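Side-chain contacts in nucleoporin NUP116 (PDB 3NF5), which is probably a structural component of the nuclear pore complex, represented here by its C-terminal pore-targeting domain: residues 39-44 with 63-68; 75-80 with 97-102; 84-87 with 93-96; 136-141 with 146-151. One frame throughout, in Å; residues are numbered along the deposited sequence. Where two conformers were deposited one is given.

Contact 1: 39-44 with 63-68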
# COMPACT_ATOMS: atom_id res chain seq x y z
N LEU A 39 5.19 3.68 -10.80
CA LEU A 39 5.10 4.30 -9.45
C LEU A 39 4.90 3.20 -8.34
O LEU A 39 4.01 2.32 -8.42
CB LEU A 39 4.02 5.39 -9.35
CG LEU A 39 3.70 6.10 -8.02
CD1 LEU A 39 4.90 6.94 -7.73
CD2 LEU A 39 2.48 7.00 -8.02
N VAL A 40 5.72 3.32 -7.30
CA VAL A 40 5.70 2.41 -6.15
C VAL A 40 5.67 3.24 -4.91
O VAL A 40 6.54 4.12 -4.70
CB VAL A 40 6.93 1.45 -6.08
CG1 VAL A 40 6.78 0.53 -4.94
CG2 VAL A 40 7.07 0.65 -7.39
N VAL A 41 4.68 2.98 -4.06
CA VAL A 41 4.66 3.63 -2.76
C VAL A 41 4.61 2.49 -1.74
O VAL A 41 3.63 1.72 -1.75
CB VAL A 41 3.44 4.56 -2.59
CG1 VAL A 41 3.43 5.29 -1.14
CG2 VAL A 41 3.30 5.60 -3.76
N GLY A 42 5.58 2.40 -0.82
CA GLY A 42 5.50 1.33 0.17
C GLY A 42 5.87 1.74 1.60
O GLY A 42 6.41 2.84 1.86
N ASN A 43 5.59 0.82 2.52
CA ASN A 43 5.96 0.92 3.89
C ASN A 43 6.64 -0.42 4.18
O ASN A 43 6.02 -1.44 4.07
CB ASN A 43 4.72 1.12 4.74
CG ASN A 43 5.07 1.24 6.23
OD1 ASN A 43 5.88 0.43 6.76
ND2 ASN A 43 4.54 2.25 6.87
N LYS A 44 7.91 -0.40 4.53
CA LYS A 44 8.72 -1.60 4.64
C LYS A 44 8.17 -2.60 5.63
O LYS A 44 8.32 -3.80 5.45
CB LYS A 44 10.17 -1.25 5.10
CG LYS A 44 11.02 -0.49 4.06
CD LYS A 44 11.72 -1.42 3.07
CE LYS A 44 12.52 -0.65 2.00
NZ LYS A 44 13.56 0.31 2.55
N GLY A 63 4.65 15.51 -1.20
CA GLY A 63 4.84 15.08 0.17
C GLY A 63 3.58 14.50 0.84
O GLY A 63 3.67 13.94 1.94
N SER A 64 2.42 14.65 0.21
CA SER A 64 1.21 14.02 0.72
C SER A 64 0.99 12.59 0.28
O SER A 64 0.08 11.97 0.79
CB SER A 64 -0.03 14.82 0.40
OG SER A 64 -0.40 14.69 -0.96
N ILE A 65 1.80 12.06 -0.66
CA ILE A 65 1.52 10.75 -1.16
C ILE A 65 1.81 9.67 -0.10
O ILE A 65 0.89 8.92 0.30
CB ILE A 65 2.29 10.43 -2.47
CG1 ILE A 65 1.95 11.42 -3.58
CG2 ILE A 65 1.99 8.98 -2.90
CD1 ILE A 65 2.79 11.25 -4.82
N CYS A 66 3.05 9.59 0.37
CA CYS A 66 3.37 8.66 1.47
C CYS A 66 2.77 9.09 2.80
O CYS A 66 2.99 10.22 3.26
CB CYS A 66 4.87 8.58 1.68
SG CYS A 66 5.82 7.97 0.30
N ASP A 67 2.04 8.17 3.43
CA ASP A 67 1.46 8.31 4.79
C ASP A 67 0.36 9.39 4.96
O ASP A 67 0.12 9.90 6.06
CB ASP A 67 2.57 8.46 5.82
CG ASP A 67 2.22 7.89 7.20
OD1 ASP A 67 1.42 6.94 7.36
OD2 ASP A 67 2.83 8.40 8.13
N ASP A 68 -0.33 9.69 3.88
CA ASP A 68 -1.54 10.52 3.87
C ASP A 68 -2.47 9.97 2.77
O ASP A 68 -3.44 9.36 3.07
CB ASP A 68 -1.15 11.99 3.64
CG ASP A 68 -2.34 12.92 3.49
OD1 ASP A 68 -3.49 12.42 3.36
OD2 ASP A 68 -2.11 14.18 3.41

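Contact 2: 75-80 with 97-102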
# COMPACT_ATOMS: atom_id res chain seq x y z
N MSE A 75 -2.08 -5.15 8.85
CA MSE A 75 -3.21 -5.79 8.14
C MSE A 75 -4.25 -4.79 7.62
O MSE A 75 -5.47 -5.03 7.69
CB MSE A 75 -3.85 -6.86 9.00
CG MSE A 75 -2.85 -7.76 9.54
SE MSE A 75 -3.66 -9.41 10.29
CE MSE A 75 -2.21 -9.74 11.39
N SER A 76 -3.75 -3.67 7.10
CA SER A 76 -4.62 -2.57 6.73
C SER A 76 -3.98 -1.71 5.61
O SER A 76 -2.84 -1.23 5.79
CB SER A 76 -4.97 -1.75 7.99
OG SER A 76 -5.89 -0.69 7.67
N VAL A 77 -4.72 -1.56 4.50
CA VAL A 77 -4.44 -0.57 3.43
C VAL A 77 -5.52 0.51 3.36
O VAL A 77 -6.70 0.20 3.13
CB VAL A 77 -4.38 -1.26 2.06
CG1 VAL A 77 -3.68 -0.32 1.00
CG2 VAL A 77 -3.72 -2.54 2.18
N LEU A 78 -5.13 1.77 3.57
CA LEU A 78 -6.02 2.92 3.58
C LEU A 78 -5.58 3.87 2.46
O LEU A 78 -4.49 4.45 2.52
CB LEU A 78 -5.88 3.64 4.89
CG LEU A 78 -6.13 2.79 6.18
CD1 LEU A 78 -5.89 3.63 7.46
CD2 LEU A 78 -7.52 2.03 6.21
N LEU A 79 -6.41 4.00 1.44
CA LEU A 79 -6.08 4.87 0.31
C LEU A 79 -7.02 6.09 0.34
O LEU A 79 -8.24 5.93 0.44
CB LEU A 79 -6.25 4.08 -0.96
CG LEU A 79 -5.45 2.79 -1.07
CD1 LEU A 79 -5.85 1.99 -2.34
CD2 LEU A 79 -3.89 3.04 -0.96
N TYR A 80 -6.46 7.30 0.21
CA TYR A 80 -7.23 8.55 0.28
C TYR A 80 -8.15 8.60 1.50
O TYR A 80 -9.24 9.13 1.43
CB TYR A 80 -8.05 8.73 -0.99
CG TYR A 80 -7.27 9.37 -2.10
CD1 TYR A 80 -6.19 8.72 -2.68
CD2 TYR A 80 -7.62 10.60 -2.57
CE1 TYR A 80 -5.48 9.30 -3.66
CE2 TYR A 80 -6.92 11.18 -3.59
CZ TYR A 80 -5.87 10.52 -4.13
OH TYR A 80 -5.20 11.14 -5.11
N ALA A 97 -3.42 -1.50 -10.22
CA ALA A 97 -2.34 -1.56 -9.22
C ALA A 97 -2.25 -2.97 -8.63
O ALA A 97 -3.20 -3.72 -8.69
CB ALA A 97 -2.53 -0.49 -8.12
N ARG A 98 -1.09 -3.31 -8.11
CA ARG A 98 -0.89 -4.56 -7.41
C ARG A 98 -0.52 -4.09 -6.03
O ARG A 98 0.44 -3.22 -5.84
CB ARG A 98 0.23 -5.39 -8.01
CG ARG A 98 0.65 -6.59 -7.20
CD ARG A 98 1.65 -7.53 -7.92
NE ARG A 98 1.09 -8.21 -9.10
CZ ARG A 98 1.44 -7.98 -10.36
NH1 ARG A 98 2.36 -7.06 -10.70
NH2 ARG A 98 0.82 -8.68 -11.30
N ILE A 99 -1.24 -4.67 -5.08
CA ILE A 99 -1.03 -4.38 -3.64
C ILE A 99 -0.50 -5.60 -2.87
O ILE A 99 -0.98 -6.72 -3.05
CB ILE A 99 -2.34 -3.84 -3.06
CG1 ILE A 99 -2.75 -2.56 -3.85
CG2 ILE A 99 -2.15 -3.55 -1.50
CD1 ILE A 99 -4.04 -1.91 -3.52
N SER A 100 0.55 -5.39 -2.07
CA SER A 100 1.08 -6.45 -1.22
C SER A 100 0.94 -6.00 0.26
O SER A 100 1.27 -4.88 0.57
CB SER A 100 2.56 -6.73 -1.54
OG SER A 100 2.79 -7.05 -2.93
N CYS A 101 0.39 -6.86 1.10
CA CYS A 101 0.23 -6.64 2.57
C CYS A 101 1.03 -7.72 3.34
O CYS A 101 0.98 -8.92 3.00
CB CYS A 101 -1.22 -6.73 2.93
SG CYS A 101 -2.27 -5.50 2.20
N TYR A 102 1.84 -7.28 4.32
CA TYR A 102 2.81 -8.16 4.97
C TYR A 102 2.26 -8.58 6.33
O TYR A 102 1.48 -7.86 6.91
CB TYR A 102 4.14 -7.40 5.16
CG TYR A 102 4.71 -6.78 3.91
CD1 TYR A 102 4.65 -7.43 2.68
CD2 TYR A 102 5.41 -5.59 3.98
CE1 TYR A 102 5.24 -6.88 1.55
CE2 TYR A 102 6.03 -5.01 2.86
CZ TYR A 102 5.92 -5.63 1.66
OH TYR A 102 6.53 -5.05 0.59
O HOH W 1 0.20 -5.49 7.16

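Contact 3: 84-87 with 93-96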
# COMPACT_ATOMS: atom_id res chain seq x y z
N THR A 84 -12.06 13.67 1.26
CA THR A 84 -13.50 13.54 1.12
C THR A 84 -13.86 12.94 -0.23
O THR A 84 -14.82 12.20 -0.31
CB THR A 84 -14.15 14.90 1.21
OG1 THR A 84 -13.68 15.67 0.10
CG2 THR A 84 -13.73 15.60 2.47
N ASN A 85 -13.13 13.27 -1.28
CA ASN A 85 -13.41 12.78 -2.64
C ASN A 85 -12.17 12.17 -3.29
O ASN A 85 -11.06 12.43 -2.85
CB ASN A 85 -13.93 13.93 -3.48
CG ASN A 85 -15.29 14.43 -2.95
OD1 ASN A 85 -16.27 13.68 -2.93
ND2 ASN A 85 -15.33 15.66 -2.47
N VAL A 86 -12.36 11.32 -4.29
CA VAL A 86 -11.20 10.74 -5.03
C VAL A 86 -11.44 10.98 -6.50
O VAL A 86 -12.57 11.19 -6.88
CB VAL A 86 -11.08 9.18 -4.78
CG1 VAL A 86 -10.94 8.89 -3.31
CG2 VAL A 86 -12.25 8.46 -5.37
N PRO A 87 -10.39 10.94 -7.34
CA PRO A 87 -10.62 11.19 -8.74
C PRO A 87 -11.45 10.12 -9.45
O PRO A 87 -11.65 9.02 -8.94
CB PRO A 87 -9.22 11.26 -9.35
CG PRO A 87 -8.28 10.73 -8.37
CD PRO A 87 -9.00 10.57 -7.04
N LEU A 93 -4.48 8.74 -9.14
CA LEU A 93 -4.04 7.40 -8.67
C LEU A 93 -5.08 6.27 -8.87
O LEU A 93 -4.87 5.10 -8.47
CB LEU A 93 -3.59 7.50 -7.23
CG LEU A 93 -2.29 8.28 -7.04
CD1 LEU A 93 -2.10 8.58 -5.56
CD2 LEU A 93 -1.06 7.58 -7.60
N ASN A 94 -6.22 6.62 -9.46
CA ASN A 94 -7.33 5.69 -9.59
C ASN A 94 -7.22 4.81 -10.83
O ASN A 94 -8.09 4.87 -11.69
CB ASN A 94 -8.68 6.44 -9.55
CG ASN A 94 -9.82 5.58 -9.08
OD1 ASN A 94 -9.65 4.38 -8.75
ND2 ASN A 94 -11.01 6.17 -9.03
N VAL A 95 -6.17 3.99 -10.87
CA VAL A 95 -5.81 3.15 -11.98
C VAL A 95 -5.37 1.76 -11.46
O VAL A 95 -5.40 1.50 -10.22
CB VAL A 95 -4.64 3.80 -12.78
CG1 VAL A 95 -5.05 5.22 -13.30
CG2 VAL A 95 -3.33 3.87 -11.94
N ARG A 96 -4.95 0.89 -12.37
CA ARG A 96 -4.68 -0.50 -12.06
C ARG A 96 -3.41 -0.60 -11.19
O ARG A 96 -2.45 0.11 -11.44
CB ARG A 96 -4.56 -1.27 -13.35
CG ARG A 96 -4.62 -2.76 -13.24
CD ARG A 96 -4.81 -3.38 -14.59
NE ARG A 96 -3.85 -2.79 -15.53
CZ ARG A 96 -2.67 -3.33 -15.90
NH1 ARG A 96 -2.29 -4.53 -15.47
NH2 ARG A 96 -1.88 -2.66 -16.74

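Contact 4: 136-141 with 146-151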
# COMPACT_ATOMS: atom_id res chain seq x y z
N THR A 136 -11.29 -6.63 -5.51
CA THR A 136 -9.94 -7.07 -5.47
C THR A 136 -9.92 -8.25 -6.42
O THR A 136 -10.93 -8.87 -6.63
CB THR A 136 -9.51 -7.52 -4.04
OG1 THR A 136 -10.24 -8.70 -3.65
CG2 THR A 136 -9.70 -6.44 -3.05
N HIS A 137 -8.77 -8.48 -7.03
CA HIS A 137 -8.40 -9.70 -7.73
C HIS A 137 -7.23 -10.42 -7.04
O HIS A 137 -6.01 -10.14 -7.29
CB HIS A 137 -8.03 -9.37 -9.17
CG HIS A 137 -9.11 -8.65 -9.93
ND1 HIS A 137 -10.29 -9.27 -10.28
CD2 HIS A 137 -9.20 -7.38 -10.40
CE1 HIS A 137 -11.05 -8.41 -10.95
NE2 HIS A 137 -10.40 -7.26 -11.05
N PHE A 138 -7.59 -11.37 -6.18
CA PHE A 138 -6.61 -12.20 -5.42
C PHE A 138 -5.56 -12.75 -6.31
O PHE A 138 -5.89 -13.27 -7.36
CB PHE A 138 -7.36 -13.35 -4.71
CG PHE A 138 -6.51 -14.24 -3.89
CD1 PHE A 138 -6.38 -14.01 -2.53
CD2 PHE A 138 -5.84 -15.29 -4.44
CE1 PHE A 138 -5.56 -14.81 -1.74
CE2 PHE A 138 -5.05 -16.13 -3.65
CZ PHE A 138 -4.93 -15.88 -2.27
N GLU A 139 -4.28 -12.59 -5.95
CA GLU A 139 -3.21 -13.26 -6.68
C GLU A 139 -2.60 -14.36 -5.80
O GLU A 139 -2.53 -15.54 -6.21
CB GLU A 139 -2.08 -12.33 -7.15
CG GLU A 139 -2.42 -11.45 -8.32
CD GLU A 139 -1.14 -10.81 -8.98
OE1 GLU A 139 -0.17 -10.49 -8.23
OE2 GLU A 139 -1.14 -10.66 -10.25
N SER A 140 -2.14 -14.03 -4.61
CA SER A 140 -1.50 -15.05 -3.78
C SER A 140 -1.55 -14.76 -2.28
O SER A 140 -1.70 -13.60 -1.87
CB SER A 140 -0.05 -15.16 -4.18
OG SER A 140 0.67 -13.99 -3.82
N TYR A 141 -1.45 -15.81 -1.48
CA TYR A 141 -1.31 -15.66 -0.01
C TYR A 141 -0.39 -16.76 0.50
O TYR A 141 -0.68 -17.92 0.25
CB TYR A 141 -2.63 -15.81 0.71
CG TYR A 141 -2.43 -15.79 2.22
CD1 TYR A 141 -1.96 -14.66 2.85
CD2 TYR A 141 -2.70 -16.93 3.00
CE1 TYR A 141 -1.74 -14.63 4.23
CE2 TYR A 141 -2.52 -16.91 4.35
CZ TYR A 141 -2.01 -15.79 4.99
OH TYR A 141 -1.82 -15.77 6.39
N GLY A 146 2.98 -14.66 5.68
CA GLY A 146 1.84 -13.74 5.83
C GLY A 146 1.70 -12.69 4.72
O GLY A 146 0.98 -11.72 4.86
N THR A 147 2.38 -12.88 3.60
CA THR A 147 2.23 -11.95 2.47
C THR A 147 0.98 -12.26 1.64
O THR A 147 0.75 -13.40 1.22
CB THR A 147 3.50 -11.92 1.61
OG1 THR A 147 4.58 -11.46 2.43
CG2 THR A 147 3.32 -10.93 0.39
N TYR A 148 0.17 -11.25 1.43
CA TYR A 148 -1.06 -11.33 0.66
C TYR A 148 -0.87 -10.37 -0.49
O TYR A 148 -0.50 -9.24 -0.28
CB TYR A 148 -2.22 -10.91 1.49
CG TYR A 148 -3.52 -10.48 0.83
CD1 TYR A 148 -4.16 -11.24 -0.14
CD2 TYR A 148 -4.13 -9.34 1.23
CE1 TYR A 148 -5.37 -10.83 -0.69
CE2 TYR A 148 -5.31 -8.95 0.71
CZ TYR A 148 -5.89 -9.67 -0.30
OH TYR A 148 -7.07 -9.23 -0.81
N CYS A 149 -1.04 -10.88 -1.69
CA CYS A 149 -0.91 -10.06 -2.89
C CYS A 149 -2.17 -10.13 -3.71
O CYS A 149 -2.73 -11.22 -3.93
CB CYS A 149 0.22 -10.55 -3.77
SG CYS A 149 1.84 -10.38 -3.08
N PHE A 150 -2.59 -8.97 -4.22
CA PHE A 150 -3.76 -8.87 -5.09
C PHE A 150 -3.66 -7.64 -6.02
O PHE A 150 -2.81 -6.75 -5.82
CB PHE A 150 -5.01 -8.78 -4.24
CG PHE A 150 -5.10 -7.55 -3.39
CD1 PHE A 150 -5.89 -6.46 -3.79
CD2 PHE A 150 -4.41 -7.49 -2.18
CE1 PHE A 150 -6.00 -5.29 -2.98
CE2 PHE A 150 -4.50 -6.39 -1.39
CZ PHE A 150 -5.32 -5.26 -1.77
N THR A 151 -4.51 -7.62 -7.04
CA THR A 151 -4.62 -6.46 -7.93
C THR A 151 -5.99 -5.84 -7.81
O THR A 151 -6.96 -6.49 -7.35
CB THR A 151 -4.28 -6.77 -9.39
OG1 THR A 151 -5.23 -7.67 -9.95
CG2 THR A 151 -2.92 -7.38 -9.53
O HOH W 2 -8.20 -10.67 -2.61
O HOH W 3 1.82 -13.89 -1.29

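Contact 1: 39-44 with 63-68
Val41 and Cys66 mark the closest backbone approach of 39-44 and 63-68, 6.7 Å from CA to CA. Residues 40-43 form a strand, while 63-68 runs into a short helix with a wider, pi-type turn; no hydrogen bond joins the two, and side chains alone fill the gap. Val41 points toward the helix and uses both of its methyls. CG1, anti to the backbone N (chi1 -180°), lies 3.9 Å from Cys66 SG, and CG2, anti to the carbonyl carbon, lies 3.7 Å from Ile65 CG2. One branched residue of the strand is thus split over two successive residues, Ile65 and Cys66. The short helix packs here on one face of the six-stranded antiparallel sheet of the pore-targeting domain, over the second strand from its edge. Ile65 crosses Val41 at a slant and touches it with the branch methyl CG2. Val41 and Ile65 are buried. Ile65 also packs on Ile18 and Cys66 on Tyr16, both of the neighbouring edge strand 16-19, and Val41 meets Val70 of the strand that follows the helix.

Contact 2: 75-80 with 97-102
Val77, Ile99 and Cys101 form the apolar heart of this contact, with Leu79 at its end. Val77 CG2 does double duty: it sits 4.1 Å from Ile99 CG2 and 3.3 Å from Cys101 SG, the latter shorter than ordinary van der Waals contact and so of doubtful exactness. Ile99 answers with two branches. Its CG2 meets Val77 obliquely, while the CG1 arm, anti to the carbonyl carbon (chi1 -59°), carries CD1 to a looser 4.5 Å from Leu79 CD1. Ile99 and Cys101 alternate with Ser100, whose side chain points away, so that one face of strand 97-101 supplies every apolar contact.

The strands do not pair: their axes stay 8.4 Å apart at the closest and run at 140°, and no direct hydrogen bond crosses. This is face-to-face layering, in which the small hairpin of strands 70-73 and 76-79 lies on the six-stranded antiparallel sheet over one of its inner strands.

The polar link is indirect. Water 1 accepts from the backbone N of Met75, a selenomethionine, at 2.9 Å and lies 2.7 Å from Tyr102 O, to which it probably donates; it bridges the layers just before strand 76-79 begins and just after 97-101 ends. On the far side of strand 97-101, Arg98 NE forms a salt bridge with Glu139, and within the sheet the backbones of Ile99 and Phe150 are hydrogen-bonded.

Contact 3: 84-87 with 93-96
Asn94 and Pro87 make the one hydrogen bond between 84-87 and 93-96, two pieces of the long irregular loop that joins strand 76-79 to strand 97-101. ND2 of Asn94 donates to Pro87 O over 2.9 Å, with an N-H...O angle of 152°. The donor is tilted 33° from the carbonyl plane, and the oxygen lies slightly out of the plane of the amide. Asn94 has OD1 eclipsing its own CA (chi2 1°), which turns ND2 outward to the proline carbonyl.

A single weak backbone bond shapes 93-96 itself. Asn94 is the centre of an inverse gamma turn, closed by this weak bond from Val95 N to Leu93 O at 2.9 Å. From the middle of the turn, Asn94 directs its CB toward 84-87.

Van der Waals contact is slight and loose. Pro87 CG and Asn94 CB, 4.5 Å apart, are the carbon-carbon pair, and Pro87 CG also lies 4.4 Å from Leu93 N, so the proline ring rests beside the backbone of the turn and the root of the asparagine. Pro87 packs further on Leu156, near the end of the chain, and Leu93 on Phe51 of the main sheet.

Asn94 OD1 accepts from Leu156 N, so both ends of the buried amide are engaged: the nitrogen holds the loop and the oxygen the C-terminal tail. This pair of bonds fixes the rotation of the amide and distinguishes its nitrogen from its oxygen.

Contact 4: 136-141 with 146-151
Phe138 (chi1 -179°) and Tyr148 (chi1 161°) both carry their rings anti to the backbone N, which brings Phe138 CD1 to 3.8 Å from CE1 at the edge of the tyrosine ring. Phe150 instead places CG between N and the carbonyl carbon (chi1 64°), and its CD1 packs 3.8 Å from Thr136 CB. Tyr141 CD1 lies near Tyr148 CB, extending this aromatic face. Water 2 spans its polar rim, 2.6 Å from Tyr148 OH and also bonded to Thr136 OG1, which has a second partner in Ile133.

Backbone bonds make an antiparallel hairpin. His137 and Thr151 form a hydrogen-bonded pair: His137 N to Thr151 O is 2.7 Å and Thr151 N to His137 O 2.9 Å. A classic beta bulge follows: Cys149 O takes both Glu139 N, at 2.9 Å, and Ser140 N, at 3.0 Å, and Cys149 N returns a bond to Ser140 O. The extra residue shifts the register by one.

Strand 137-142 is one of the two edge strands of the sheet within this chain, and 147-152 joins it to strand 97-101. Helix 122-132 packs against the aromatic side, touching Phe138, Tyr141 and Tyr148.

How the contacts relate
From the N terminus, contact 1 closes first, its loop running through strand 47-51 and returning as the short helix over strand 40-43. Contact 2 then opens on strand 76-79, the second strand of the small hairpin, and closes on strand 97-101; the irregular loop between these ends holds contact 3, the one nesting in the set. Contact 4 comes last, a tight hairpin at the far edge of the main sheet. No two contacts cross. Tyr80 packs on Val86, Pro87 and Leu93, joining contacts 2 and 3, and Leu39 meets Leu93 between contacts 1 and 3. Contacts 2 and 4 lie on adjacent strands, 97-101 and 147-152, whereas contacts 1 and 4 do not touch, their centres about 19 Å apart.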